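Local coordinates for protein phospho-2-dehydro-3-deoxyheptonate aldolase (Francisella tularensis, PDB 3TQK) that probably catalyses the metal-dependent condensation of phosphoenolpyruvate with erythrose 4-phosphate to give DAHP, the first step of chorismate biosynthesis, at residues N42-G46 against N257-M261; D62-E68 against T315-S319; F80-I84 against V341-R345; G160-V164 against F182-T186; F239-V244 against D282-Q286. One frame throughout, in Å; residues are numbered along the deposited sequence.

Interaction 1. Residues N42-G46 against N257-M261; sequences NIIHG and NTKVM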
# COMPACT_ATOMS: atom_id res chain seq x y z
N ASN A 42 12.98 -23.49 7.07
CA ASN A 42 14.31 -24.06 6.95
C ASN A 42 14.89 -23.93 5.54
O ASN A 42 16.08 -23.68 5.38
CB ASN A 42 14.30 -25.52 7.36
CG ASN A 42 14.28 -25.70 8.87
OD1 ASN A 42 15.07 -25.07 9.58
ND2 ASN A 42 13.42 -26.58 9.36
N ILE A 43 14.05 -24.09 4.53
CA ILE A 43 14.49 -23.84 3.17
C ILE A 43 14.86 -22.35 2.98
O ILE A 43 15.91 -22.06 2.44
CB ILE A 43 13.45 -24.30 2.15
CG1 ILE A 43 13.33 -25.83 2.20
CG2 ILE A 43 13.85 -23.86 0.76
CD1 ILE A 43 12.07 -26.39 1.53
N ILE A 44 14.02 -21.44 3.47
CA ILE A 44 14.26 -19.99 3.35
C ILE A 44 15.60 -19.55 3.98
O ILE A 44 16.29 -18.68 3.44
CB ILE A 44 13.10 -19.15 4.00
CG1 ILE A 44 11.83 -19.24 3.15
CG2 ILE A 44 13.49 -17.68 4.14
CD1 ILE A 44 10.54 -18.78 3.87
N HIS A 45 15.95 -20.19 5.10
CA HIS A 45 17.16 -19.88 5.84
C HIS A 45 18.37 -20.71 5.41
O HIS A 45 19.47 -20.50 5.91
CB HIS A 45 16.92 -20.06 7.33
CG HIS A 45 16.15 -18.95 7.96
ND1 HIS A 45 16.75 -17.83 8.49
CD2 HIS A 45 14.82 -18.78 8.14
CE1 HIS A 45 15.83 -17.02 8.97
NE2 HIS A 45 14.65 -17.57 8.77
N GLY A 46 18.16 -21.65 4.50
CA GLY A 46 19.26 -22.40 3.91
C GLY A 46 19.62 -23.68 4.64
O GLY A 46 20.57 -24.36 4.25
N ASN A 257 19.73 -12.84 6.26
CA ASN A 257 20.41 -14.03 5.76
C ASN A 257 19.51 -15.03 5.05
O ASN A 257 19.96 -16.11 4.68
CB ASN A 257 21.13 -14.72 6.91
CG ASN A 257 22.12 -13.80 7.59
OD1 ASN A 257 22.05 -13.59 8.80
ND2 ASN A 257 23.04 -13.23 6.82
N THR A 258 18.24 -14.67 4.86
CA THR A 258 17.30 -15.50 4.11
C THR A 258 17.66 -15.50 2.64
O THR A 258 18.33 -14.58 2.16
CB THR A 258 15.85 -15.04 4.29
OG1 THR A 258 15.69 -13.69 3.81
CG2 THR A 258 15.44 -15.13 5.75
N LYS A 259 17.20 -16.52 1.92
CA LYS A 259 17.58 -16.69 0.51
C LYS A 259 16.54 -16.09 -0.44
O LYS A 259 15.57 -15.47 -0.00
CB LYS A 259 17.82 -18.17 0.18
CG LYS A 259 18.74 -18.90 1.14
CD LYS A 259 20.16 -18.40 1.14
CE LYS A 259 21.06 -19.44 1.80
NZ LYS A 259 22.48 -19.12 1.64
N VAL A 260 16.75 -16.29 -1.74
CA VAL A 260 15.97 -15.65 -2.80
C VAL A 260 15.00 -16.62 -3.46
O VAL A 260 15.36 -17.75 -3.76
CB VAL A 260 16.93 -15.10 -3.90
CG1 VAL A 260 16.16 -14.59 -5.09
CG2 VAL A 260 17.83 -14.00 -3.33
N MSE A 261 13.78 -16.15 -3.68
CA MSE A 261 12.80 -16.84 -4.51
C MSE A 261 12.65 -16.10 -5.84
O MSE A 261 12.68 -14.86 -5.87
CB MSE A 261 11.44 -16.90 -3.79
CG MSE A 261 10.28 -17.39 -4.68
SE MSE A 261 8.60 -17.54 -3.71
CE MSE A 261 9.05 -19.00 -2.47
O HOH W 1 20.52 -18.31 6.62
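The imidazole of H45 receives the methyl group of T258 over one face: CG2 sits 4.0 Å from the ring centroid and 20° off the ring normal, a CH-pi contact displaced toward the rim. The ring atom NE2 makes weak hydrogen bonds to the side chain of N225 and the carbonyl of Q224. The same methyl of T258 also meets I44, CG2 to CG2 at 3.6 Å, the two side chains running side by side. T258 turns its methyl to this surface because OG1 takes the position between its own backbone N and carbonyl carbon (chi1 60°), where it hydrogen-bonds to the carbonyl of G226. This is the end of helix 27-45, closed by a Schellman motif at G46, resting on the entrance to strand 260-263 of the (βα)8 barrel. As the helix runs out, the carbonyl of I44 is taken up by K259, with N 2.8 Å from I44 O, while T258 CA makes a CA-H...O contact with the same oxygen. The chain of K259, bent at chi2, brings CE to 4.1 Å from G46 CA. One water donates to both H45 O and N257 O, bridging the two backbones.

Interaction 2. Residues D62-E68 against T315-S319; sequences DPAAAIE and TYGQS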
# COMPACT_ATOMS: atom_id res chain seq x y z
N ASP A 62 -12.77 -20.76 -9.70
CA ASP A 62 -13.59 -21.97 -9.73
C ASP A 62 -13.04 -22.96 -8.70
O ASP A 62 -12.09 -23.70 -8.98
CB ASP A 62 -13.56 -22.57 -11.14
CG ASP A 62 -14.45 -23.78 -11.30
OD1 ASP A 62 -15.14 -24.17 -10.32
OD2 ASP A 62 -14.47 -24.35 -12.41
N PRO A 63 -13.63 -22.97 -7.48
CA PRO A 63 -13.12 -23.81 -6.39
C PRO A 63 -13.14 -25.31 -6.70
O PRO A 63 -12.24 -26.03 -6.26
CB PRO A 63 -14.06 -23.50 -5.22
CG PRO A 63 -14.71 -22.18 -5.59
CD PRO A 63 -14.79 -22.16 -7.07
N ALA A 64 -14.15 -25.77 -7.44
CA ALA A 64 -14.20 -27.16 -7.89
C ALA A 64 -13.04 -27.50 -8.83
O ALA A 64 -12.46 -28.58 -8.73
CB ALA A 64 -15.55 -27.48 -8.57
N ALA A 65 -12.72 -26.59 -9.75
CA ALA A 65 -11.57 -26.79 -10.62
C ALA A 65 -10.27 -26.76 -9.80
O ALA A 65 -9.35 -27.52 -10.07
CB ALA A 65 -11.54 -25.75 -11.73
N ALA A 66 -10.22 -25.90 -8.79
CA ALA A 66 -9.08 -25.85 -7.88
C ALA A 66 -8.85 -27.17 -7.14
O ALA A 66 -7.71 -27.62 -6.99
CB ALA A 66 -9.25 -24.70 -6.89
N ILE A 67 -9.92 -27.80 -6.66
CA ILE A 67 -9.82 -29.11 -6.03
C ILE A 67 -9.28 -30.15 -7.02
O ILE A 67 -8.35 -30.89 -6.70
CB ILE A 67 -11.19 -29.57 -5.45
CG1 ILE A 67 -11.58 -28.72 -4.23
CG2 ILE A 67 -11.17 -31.06 -5.11
CD1 ILE A 67 -10.74 -28.97 -2.99
N GLU A 68 -9.84 -30.20 -8.23
CA GLU A 68 -9.32 -31.15 -9.22
C GLU A 68 -7.84 -30.93 -9.50
O GLU A 68 -7.08 -31.89 -9.57
CB GLU A 68 -10.11 -31.11 -10.52
CG GLU A 68 -9.73 -32.25 -11.47
CD GLU A 68 -10.50 -32.20 -12.78
OE1 GLU A 68 -9.91 -32.58 -13.81
OE2 GLU A 68 -11.67 -31.77 -12.78
N THR A 315 -14.45 -21.79 -20.48
CA THR A 315 -13.69 -23.04 -20.58
C THR A 315 -13.32 -23.49 -19.17
O THR A 315 -12.77 -22.71 -18.39
CB THR A 315 -12.39 -22.85 -21.42
OG1 THR A 315 -12.73 -22.45 -22.76
CG2 THR A 315 -11.58 -24.15 -21.48
N TYR A 316 -13.65 -24.74 -18.84
CA TYR A 316 -13.31 -25.32 -17.54
C TYR A 316 -11.79 -25.41 -17.39
O TYR A 316 -11.08 -25.74 -18.35
CB TYR A 316 -13.94 -26.71 -17.38
CG TYR A 316 -13.58 -27.43 -16.09
CD1 TYR A 316 -14.21 -27.11 -14.88
CD2 TYR A 316 -12.62 -28.45 -16.07
CE1 TYR A 316 -13.89 -27.78 -13.69
CE2 TYR A 316 -12.29 -29.11 -14.90
CZ TYR A 316 -12.92 -28.77 -13.71
OH TYR A 316 -12.60 -29.44 -12.55
N GLY A 317 -11.32 -25.08 -16.20
CA GLY A 317 -9.91 -25.24 -15.83
C GLY A 317 -8.91 -24.31 -16.50
O GLY A 317 -7.71 -24.53 -16.39
N GLN A 318 -9.40 -23.28 -17.20
CA GLN A 318 -8.50 -22.32 -17.85
C GLN A 318 -8.52 -20.96 -17.13
O GLN A 318 -9.58 -20.48 -16.71
CB GLN A 318 -8.89 -22.13 -19.31
CG GLN A 318 -7.83 -21.42 -20.11
CD GLN A 318 -8.27 -21.16 -21.53
OE1 GLN A 318 -9.39 -20.72 -21.76
NE2 GLN A 318 -7.39 -21.42 -22.48
N SER A 319 -7.34 -20.35 -16.98
CA SER A 319 -7.23 -19.09 -16.27
C SER A 319 -8.14 -18.02 -16.86
O SER A 319 -8.26 -17.87 -18.07
CB SER A 319 -5.80 -18.56 -16.26
OG SER A 319 -5.72 -17.35 -15.52
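Y316 reaches across to helix 63-80, its CG anti to the backbone N (chi1 177°), and three side chains, from the N-cap and the first turns of the helix, meet it at different angles. E68 comes to the phenol end, its carboxylate plane turned 33° from the ring. Y316 OH donates to E68 OE2 at 2.5 Å, a short bond in which the oxygen is approached from well above the carboxylate plane. D62, by contrast, crosses the tyrosine at about a right angle, with planes 79° apart, and its OD2 lies 3.7 Å from Y316 CE1. Between these two acids A65 supplies an apolar contact, CB standing 3.7 Å from Y316 CE1, while its CA passes 3.4 Å from the hydroxyl oxygen of Y316. D62 has a second task as N-cap: its other oxygen, OD1, accepts a weak bond from A65 N, so one carboxylate both caps the helix and borders the ring. The tyrosine is presented by a type II turn, T315 to Q318, in which G317 has positive phi. L302 also packs on Y316, G317 is backbone-bonded to V303, in strand 303-306, which pairs in parallel with strand 318-319, and A66 and I67 pack on L126 of helix 116-132.

Interaction 3. Residues F80-I84 against V341-R345; sequences FHKDI and VQVRR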
# COMPACT_ATOMS: atom_id res chain seq x y z
N PHE A 80 8.53 -36.21 -5.77
CA PHE A 80 9.51 -35.13 -5.74
C PHE A 80 9.93 -34.63 -4.35
O PHE A 80 10.77 -33.75 -4.26
CB PHE A 80 8.96 -33.93 -6.52
CG PHE A 80 8.77 -34.20 -7.97
CD1 PHE A 80 9.85 -34.45 -8.80
CD2 PHE A 80 7.49 -34.20 -8.53
CE1 PHE A 80 9.68 -34.71 -10.14
CE2 PHE A 80 7.31 -34.44 -9.87
CZ PHE A 80 8.40 -34.70 -10.68
N HIS A 81 9.35 -35.19 -3.30
CA HIS A 81 9.40 -34.58 -1.97
C HIS A 81 10.79 -34.59 -1.31
O HIS A 81 11.05 -33.81 -0.38
CB HIS A 81 8.37 -35.24 -1.04
CG HIS A 81 8.79 -36.59 -0.56
ND1 HIS A 81 8.54 -37.74 -1.27
CD2 HIS A 81 9.47 -36.97 0.55
CE1 HIS A 81 9.03 -38.78 -0.62
NE2 HIS A 81 9.60 -38.34 0.49
N LYS A 82 11.68 -35.47 -1.77
CA LYS A 82 13.06 -35.46 -1.29
C LYS A 82 13.84 -34.25 -1.84
O LYS A 82 14.83 -33.83 -1.23
CB LYS A 82 13.79 -36.76 -1.67
CG LYS A 82 13.16 -38.00 -1.04
CD LYS A 82 13.94 -39.27 -1.39
CE LYS A 82 13.02 -40.44 -1.71
NZ LYS A 82 13.78 -41.66 -2.14
N ASP A 83 13.37 -33.71 -2.97
CA ASP A 83 14.06 -32.63 -3.69
C ASP A 83 13.35 -31.29 -3.67
O ASP A 83 13.98 -30.25 -3.80
CB ASP A 83 14.26 -33.06 -5.14
CG ASP A 83 15.08 -34.31 -5.26
OD1 ASP A 83 16.08 -34.39 -4.52
OD2 ASP A 83 14.75 -35.20 -6.07
N ILE A 84 12.04 -31.32 -3.48
CA ILE A 84 11.18 -30.16 -3.71
C ILE A 84 10.10 -30.09 -2.65
O ILE A 84 9.52 -31.10 -2.30
CB ILE A 84 10.50 -30.33 -5.09
CG1 ILE A 84 11.38 -29.79 -6.20
CG2 ILE A 84 9.19 -29.61 -5.15
CD1 ILE A 84 10.76 -30.10 -7.57
N VAL A 341 18.30 -29.91 -8.10
CA VAL A 341 18.63 -30.16 -6.70
C VAL A 341 19.56 -31.37 -6.57
O VAL A 341 20.54 -31.33 -5.82
CB VAL A 341 17.37 -30.35 -5.83
CG1 VAL A 341 17.74 -30.82 -4.42
CG2 VAL A 341 16.57 -29.06 -5.77
N GLN A 342 19.27 -32.44 -7.30
CA GLN A 342 20.13 -33.64 -7.23
C GLN A 342 21.59 -33.31 -7.57
O GLN A 342 22.51 -33.76 -6.88
CB GLN A 342 19.58 -34.75 -8.12
CG GLN A 342 18.27 -35.34 -7.60
CD GLN A 342 17.45 -36.04 -8.67
OE1 GLN A 342 17.97 -36.44 -9.70
NE2 GLN A 342 16.15 -36.18 -8.43
N VAL A 343 21.80 -32.49 -8.60
CA VAL A 343 23.14 -32.08 -9.01
C VAL A 343 23.74 -31.11 -8.00
O VAL A 343 24.96 -31.10 -7.77
CB VAL A 343 23.13 -31.46 -10.42
CG1 VAL A 343 24.48 -30.84 -10.76
CG2 VAL A 343 22.76 -32.51 -11.46
N ARG A 344 22.89 -30.29 -7.40
CA ARG A 344 23.34 -29.39 -6.35
C ARG A 344 24.02 -30.17 -5.23
O ARG A 344 25.06 -29.75 -4.73
CB ARG A 344 22.17 -28.57 -5.79
CG ARG A 344 22.57 -27.58 -4.75
CD ARG A 344 21.37 -26.99 -4.07
NE ARG A 344 21.01 -25.68 -4.60
CZ ARG A 344 19.97 -24.97 -4.17
NH1 ARG A 344 19.17 -25.45 -3.23
NH2 ARG A 344 19.74 -23.77 -4.70
N ARG A 345 23.46 -31.32 -4.87
CA ARG A 345 23.88 -32.03 -3.66
C ARG A 345 25.22 -32.77 -3.72
O ARG A 345 25.53 -33.49 -4.68
CB ARG A 345 22.80 -33.01 -3.20
CG ARG A 345 21.55 -32.32 -2.65
CD ARG A 345 20.78 -33.22 -1.72
NE ARG A 345 19.65 -32.53 -1.11
CZ ARG A 345 18.37 -32.72 -1.43
NH1 ARG A 345 18.01 -33.60 -2.36
NH2 ARG A 345 17.45 -32.03 -0.79
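D83 meets V341, Q342 and R345 where two parts of the TIM barrel join: the loop that leads from helix 63-80 into strand 84-89, and the C-terminal end of helix 327-344. The close-packed side is apolar and backbone in character. V341 directs its isopropyl group at the loop, CG2 coming 3.5 Å from D83 O, and its CG1 also lies against one face of the R345 guanidinium, near the rim. V341 also packs on V51 of strand 51-56, and the buried D83 touches A338 of helix 327-344.

The carboxylate of D83 is divided between two partners. D83 OD2 accepts from the exposed Q342 in a nearly straight bond, NE2 at 2.9 Å with 171° at the hydrogen; the acceptor lies in the amide plane, whereas the amide nitrogen stands well above the carboxylate plane. On the other oxygen, R345 forms a salt bridge, NH1 to D83 OD1, although as a hydrogen bond it is weak (130° at the hydrogen). Toward solvent the contact thins out, and the end of the K82 side chain leads away from the helix. R345, extended from CG to NE, nevertheless spans this outer edge. Its strongest partner is D49, which pairs with NE, and the two acids, D49 and D83, probably balance its charge. The far end of the guanidinium reaches the loop itself, where R345 NH2 donates to K82 O at 3.2 Å, in the plane of the carbonyl.

Interaction 4. Residues G160-V164 against F182-T186; sequences GARTV and FKNAT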
# COMPACT_ATOMS: atom_id res chain seq x y z
N GLY A 160 2.56 -8.26 -2.37
CA GLY A 160 2.68 -8.01 -3.81
C GLY A 160 3.58 -6.84 -4.15
O GLY A 160 3.94 -6.05 -3.28
N ALA A 161 3.94 -6.75 -5.42
CA ALA A 161 4.82 -5.69 -5.91
C ALA A 161 4.25 -4.29 -5.64
O ALA A 161 5.00 -3.34 -5.41
CB ALA A 161 5.07 -5.86 -7.41
N ARG A 162 2.93 -4.19 -5.68
CA ARG A 162 2.26 -2.92 -5.54
C ARG A 162 2.15 -2.41 -4.10
O ARG A 162 1.84 -1.22 -3.89
CB ARG A 162 0.87 -3.00 -6.19
CG ARG A 162 0.95 -2.94 -7.71
CD ARG A 162 -0.38 -3.05 -8.39
NE ARG A 162 -1.39 -2.13 -7.85
CZ ARG A 162 -2.54 -1.83 -8.45
NH1 ARG A 162 -2.83 -2.35 -9.64
NH2 ARG A 162 -3.39 -0.98 -7.88
N THR A 163 2.40 -3.29 -3.12
CA THR A 163 2.29 -2.93 -1.71
C THR A 163 3.61 -3.12 -0.93
O THR A 163 3.62 -3.06 0.30
CB THR A 163 1.16 -3.71 -1.03
OG1 THR A 163 1.23 -5.08 -1.40
CG2 THR A 163 -0.19 -3.16 -1.46
N VAL A 164 4.72 -3.29 -1.66
CA VAL A 164 6.01 -3.59 -1.06
C VAL A 164 6.57 -2.40 -0.28
O VAL A 164 7.32 -2.59 0.68
CB VAL A 164 7.05 -4.07 -2.12
CG1 VAL A 164 7.44 -2.94 -3.05
CG2 VAL A 164 8.30 -4.65 -1.43
N PHE A 182 8.35 -10.98 -0.19
CA PHE A 182 8.02 -9.63 -0.63
C PHE A 182 8.51 -9.43 -2.05
O PHE A 182 9.72 -9.53 -2.33
CB PHE A 182 8.72 -8.59 0.24
CG PHE A 182 8.25 -8.55 1.67
CD1 PHE A 182 8.64 -9.51 2.57
CD2 PHE A 182 7.44 -7.51 2.12
CE1 PHE A 182 8.22 -9.46 3.91
CE2 PHE A 182 7.03 -7.46 3.46
CZ PHE A 182 7.42 -8.43 4.34
N LYS A 183 7.60 -9.12 -2.96
CA LYS A 183 7.94 -8.92 -4.36
C LYS A 183 8.69 -7.61 -4.56
O LYS A 183 8.44 -6.64 -3.86
CB LYS A 183 6.67 -8.98 -5.21
CG LYS A 183 6.07 -10.39 -5.27
CD LYS A 183 5.16 -10.61 -6.46
CE LYS A 183 5.38 -11.99 -7.08
NZ LYS A 183 4.61 -12.17 -8.35
N ASN A 184 9.63 -7.59 -5.50
CA ASN A 184 10.27 -6.33 -5.85
C ASN A 184 9.23 -5.41 -6.48
O ASN A 184 8.13 -5.86 -6.81
CB ASN A 184 11.51 -6.52 -6.71
CG ASN A 184 11.21 -7.01 -8.11
OD1 ASN A 184 10.70 -6.26 -8.94
ND2 ASN A 184 11.58 -8.24 -8.39
N ALA A 185 9.56 -4.14 -6.60
CA ALA A 185 8.61 -3.14 -7.07
C ALA A 185 8.26 -3.31 -8.56
O ALA A 185 9.02 -3.91 -9.32
CB ALA A 185 9.16 -1.73 -6.81
N THR A 186 7.11 -2.76 -8.96
CA THR A 186 6.66 -2.89 -10.35
C THR A 186 7.68 -2.31 -11.34
O THR A 186 7.78 -2.77 -12.47
CB THR A 186 5.26 -2.26 -10.58
OG1 THR A 186 5.31 -0.85 -10.32
CG2 THR A 186 4.22 -2.92 -9.67
O HOH W 2 5.84 -1.11 -6.74
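A161 and V164 face the segment F182-T186 at the C-terminal ends of the strands of a TIM barrel, where the loop after strand 156-159 packs on the neighbouring strand 179-183 and the loop that continues it. The first shell is made of small groups against backbone. A161 CB presses on the carbonyl oxygen of N184 at 3.1 Å and also touches T186 CG2 at 3.8 Å. V164 sends CG2 to K183 O, likewise at 3.1 Å, and no hydrogen bond runs directly between the segments. This methyl reaches K183 because it stands anti to the backbone N, while CG1 occupies the position between N and the carbonyl carbon (chi1 69°) and packs on A185. K183 CB lies 3.5 Å from A161 N.

Farther out, the strand and its neighbours fix these groups. K183 is backbone-bonded to I159, and F182 packs on helix 191-200 with V164 resting on V192 of the same helix. The amine of K183 turns away from the loop into the active-site region: it forms a salt bridge with D263, and its side chain is about 4 Å from that of H266, a manganese ligand. At T186 and R162 the contact meets the second subunit. T186 OG1 bonds to E165 of the second subunit, and R162 holds the carbonyl of R96 with NH1 and the backbone of that same E165 with NE. Here T186 CG2 rests 3.8 Å from R162 CG, and a water donates to A161 O at 2.7 Å while accepting from T186 N.

Interaction 5. Residues F239-V244 against D282-Q286; sequences FSKEHV and DICEQ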
# COMPACT_ATOMS: atom_id res chain seq x y z
N PHE A 239 15.84 -12.45 -13.19
CA PHE A 239 16.03 -13.84 -12.80
C PHE A 239 17.48 -14.31 -12.94
O PHE A 239 17.83 -15.34 -12.38
CB PHE A 239 15.10 -14.77 -13.61
CG PHE A 239 15.36 -14.76 -15.10
CD1 PHE A 239 14.56 -14.02 -15.95
CD2 PHE A 239 16.40 -15.50 -15.64
CE1 PHE A 239 14.79 -14.01 -17.31
CE2 PHE A 239 16.64 -15.49 -17.00
CZ PHE A 239 15.83 -14.74 -17.84
N SER A 240 18.30 -13.56 -13.68
CA SER A 240 19.68 -13.97 -13.96
C SER A 240 20.58 -13.99 -12.73
O SER A 240 20.29 -13.37 -11.72
CB SER A 240 20.32 -13.04 -15.01
OG SER A 240 20.71 -11.80 -14.43
N LYS A 241 21.70 -14.69 -12.86
CA LYS A 241 22.74 -14.77 -11.83
C LYS A 241 23.18 -13.39 -11.35
O LYS A 241 23.25 -13.15 -10.14
CB LYS A 241 23.94 -15.56 -12.38
CG LYS A 241 25.14 -15.72 -11.44
CD LYS A 241 24.85 -16.61 -10.25
CE LYS A 241 26.15 -17.14 -9.63
NZ LYS A 241 25.93 -18.05 -8.46
N GLU A 242 23.47 -12.49 -12.30
CA GLU A 242 23.81 -11.09 -12.02
C GLU A 242 22.85 -10.48 -10.99
O GLU A 242 23.27 -9.91 -9.98
CB GLU A 242 23.79 -10.29 -13.34
CG GLU A 242 24.13 -8.78 -13.25
CD GLU A 242 23.31 -7.89 -14.24
OE1 GLU A 242 23.50 -8.02 -15.48
OE2 GLU A 242 22.49 -7.05 -13.75
N HIS A 243 21.55 -10.63 -11.26
CA HIS A 243 20.49 -10.04 -10.43
C HIS A 243 20.37 -10.74 -9.06
O HIS A 243 20.06 -10.10 -8.04
CB HIS A 243 19.15 -10.11 -11.18
CG HIS A 243 19.05 -9.17 -12.34
ND1 HIS A 243 19.28 -9.56 -13.64
CD2 HIS A 243 18.78 -7.84 -12.38
CE1 HIS A 243 19.15 -8.51 -14.44
NE2 HIS A 243 18.84 -7.46 -13.70
N VAL A 244 20.60 -12.04 -9.04
CA VAL A 244 20.51 -12.79 -7.80
C VAL A 244 21.66 -12.42 -6.85
O VAL A 244 21.42 -12.20 -5.67
CB VAL A 244 20.48 -14.32 -8.05
CG1 VAL A 244 20.50 -15.07 -6.73
CG2 VAL A 244 19.24 -14.68 -8.87
N ASP A 282 17.15 -21.35 -16.78
CA ASP A 282 18.23 -20.50 -16.28
C ASP A 282 18.36 -20.65 -14.76
O ASP A 282 19.47 -20.73 -14.22
CB ASP A 282 17.96 -19.03 -16.65
CG ASP A 282 19.16 -18.12 -16.44
OD1 ASP A 282 19.51 -17.86 -15.27
OD2 ASP A 282 19.73 -17.64 -17.43
N ILE A 283 17.23 -20.70 -14.08
CA ILE A 283 17.21 -20.84 -12.62
C ILE A 283 17.76 -22.20 -12.16
O ILE A 283 18.47 -22.29 -11.17
CB ILE A 283 15.79 -20.61 -12.06
CG1 ILE A 283 15.36 -19.15 -12.28
CG2 ILE A 283 15.72 -20.95 -10.58
CD1 ILE A 283 13.92 -18.87 -11.95
N CYS A 284 17.42 -23.26 -12.89
CA CYS A 284 17.92 -24.60 -12.56
C CYS A 284 19.43 -24.69 -12.70
O CYS A 284 20.10 -25.26 -11.83
CB CYS A 284 17.24 -25.66 -13.41
SG CYS A 284 15.51 -25.85 -12.97
N GLU A 285 19.97 -24.10 -13.76
CA GLU A 285 21.42 -24.05 -13.94
C GLU A 285 22.06 -23.36 -12.74
O GLU A 285 23.11 -23.81 -12.25
CB GLU A 285 21.81 -23.36 -15.26
CG GLU A 285 23.32 -23.16 -15.48
CD GLU A 285 24.10 -24.44 -15.82
OE1 GLU A 285 23.50 -25.53 -15.96
OE2 GLU A 285 25.34 -24.33 -15.98
N GLN A 286 21.44 -22.28 -12.27
CA GLN A 286 21.95 -21.55 -11.11
C GLN A 286 21.86 -22.40 -9.85
O GLN A 286 22.82 -22.46 -9.08
CB GLN A 286 21.19 -20.25 -10.89
CG GLN A 286 21.56 -19.13 -11.84
CD GLN A 286 20.80 -17.86 -11.52
OE1 GLN A 286 21.01 -17.25 -10.48
NE2 GLN A 286 19.88 -17.48 -12.40
O HOH W 3 21.74 -16.61 -14.99
O HOH W 4 24.85 -20.60 -9.61
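One torsion brings Q286 to the backbone of F239 and another brings the ring of F239 to D282. Q286 has CG anti to its carbonyl carbon (chi1 -77°) and an extended chain beyond, which carries the amide across to the start of helix 241-253; F239 has CG between its backbone N and carbonyl carbon (chi1 62°), which swings the ring back to D282. Q286 NE2 donates to F239 O at 3.0 Å, in the carbonyl plane and on a lone pair, with the acceptor also in the amide plane. The same nitrogen donates to D282 OD1 at 2.9 Å, one turn earlier on its own helix. Two acceptors thus grip one amide nitrogen and fix how the group is turned. Its oxygen faces carbon instead: Q286 OE1 lies 3.3 Å from K241 CA and 3.5 Å from V244 CG2.

D282 meets the phenylalanine at its edge, CG 3.7 Å from F239 CE2 and in the ring plane, the carboxylate turned 76° from the ring. A water completes the polar side, accepting from K241 N and donating to D282 OD1; a second joins K241 NZ to Q286 O. S240, the N-cap of helix 241-253, pairs its OG with H243 ND1.

The contact links two neighbouring outer helices of the (βα)8 barrel, 241-253 and 276-289. V244 and I283 both pack on I262 of strand 260-263 and on I293 of strand 293-299, while C284 faces helix 327-344.

The five contacts show how one barrel is tied together at separate places. Interactions 1 and 5 are close neighbours, their nearest atoms about 4 Å apart without touching; helix 241-253 and strand 260-263 follow each other in the chain. Interaction 3 lies near both, again without touching, about 6 Å from either at the nearest atoms. Interaction 2 stands apart, its centre 32 Å from those of interactions 1 and 5, and it lies across the chain's centre from interaction 1. Interaction 4 comes nearest the catalytic metal, with the K183 side chain about 7 Å from manganese, which C58, H266, E299 and D322 bind. In interaction 2, G317 is about 12 Å from C58.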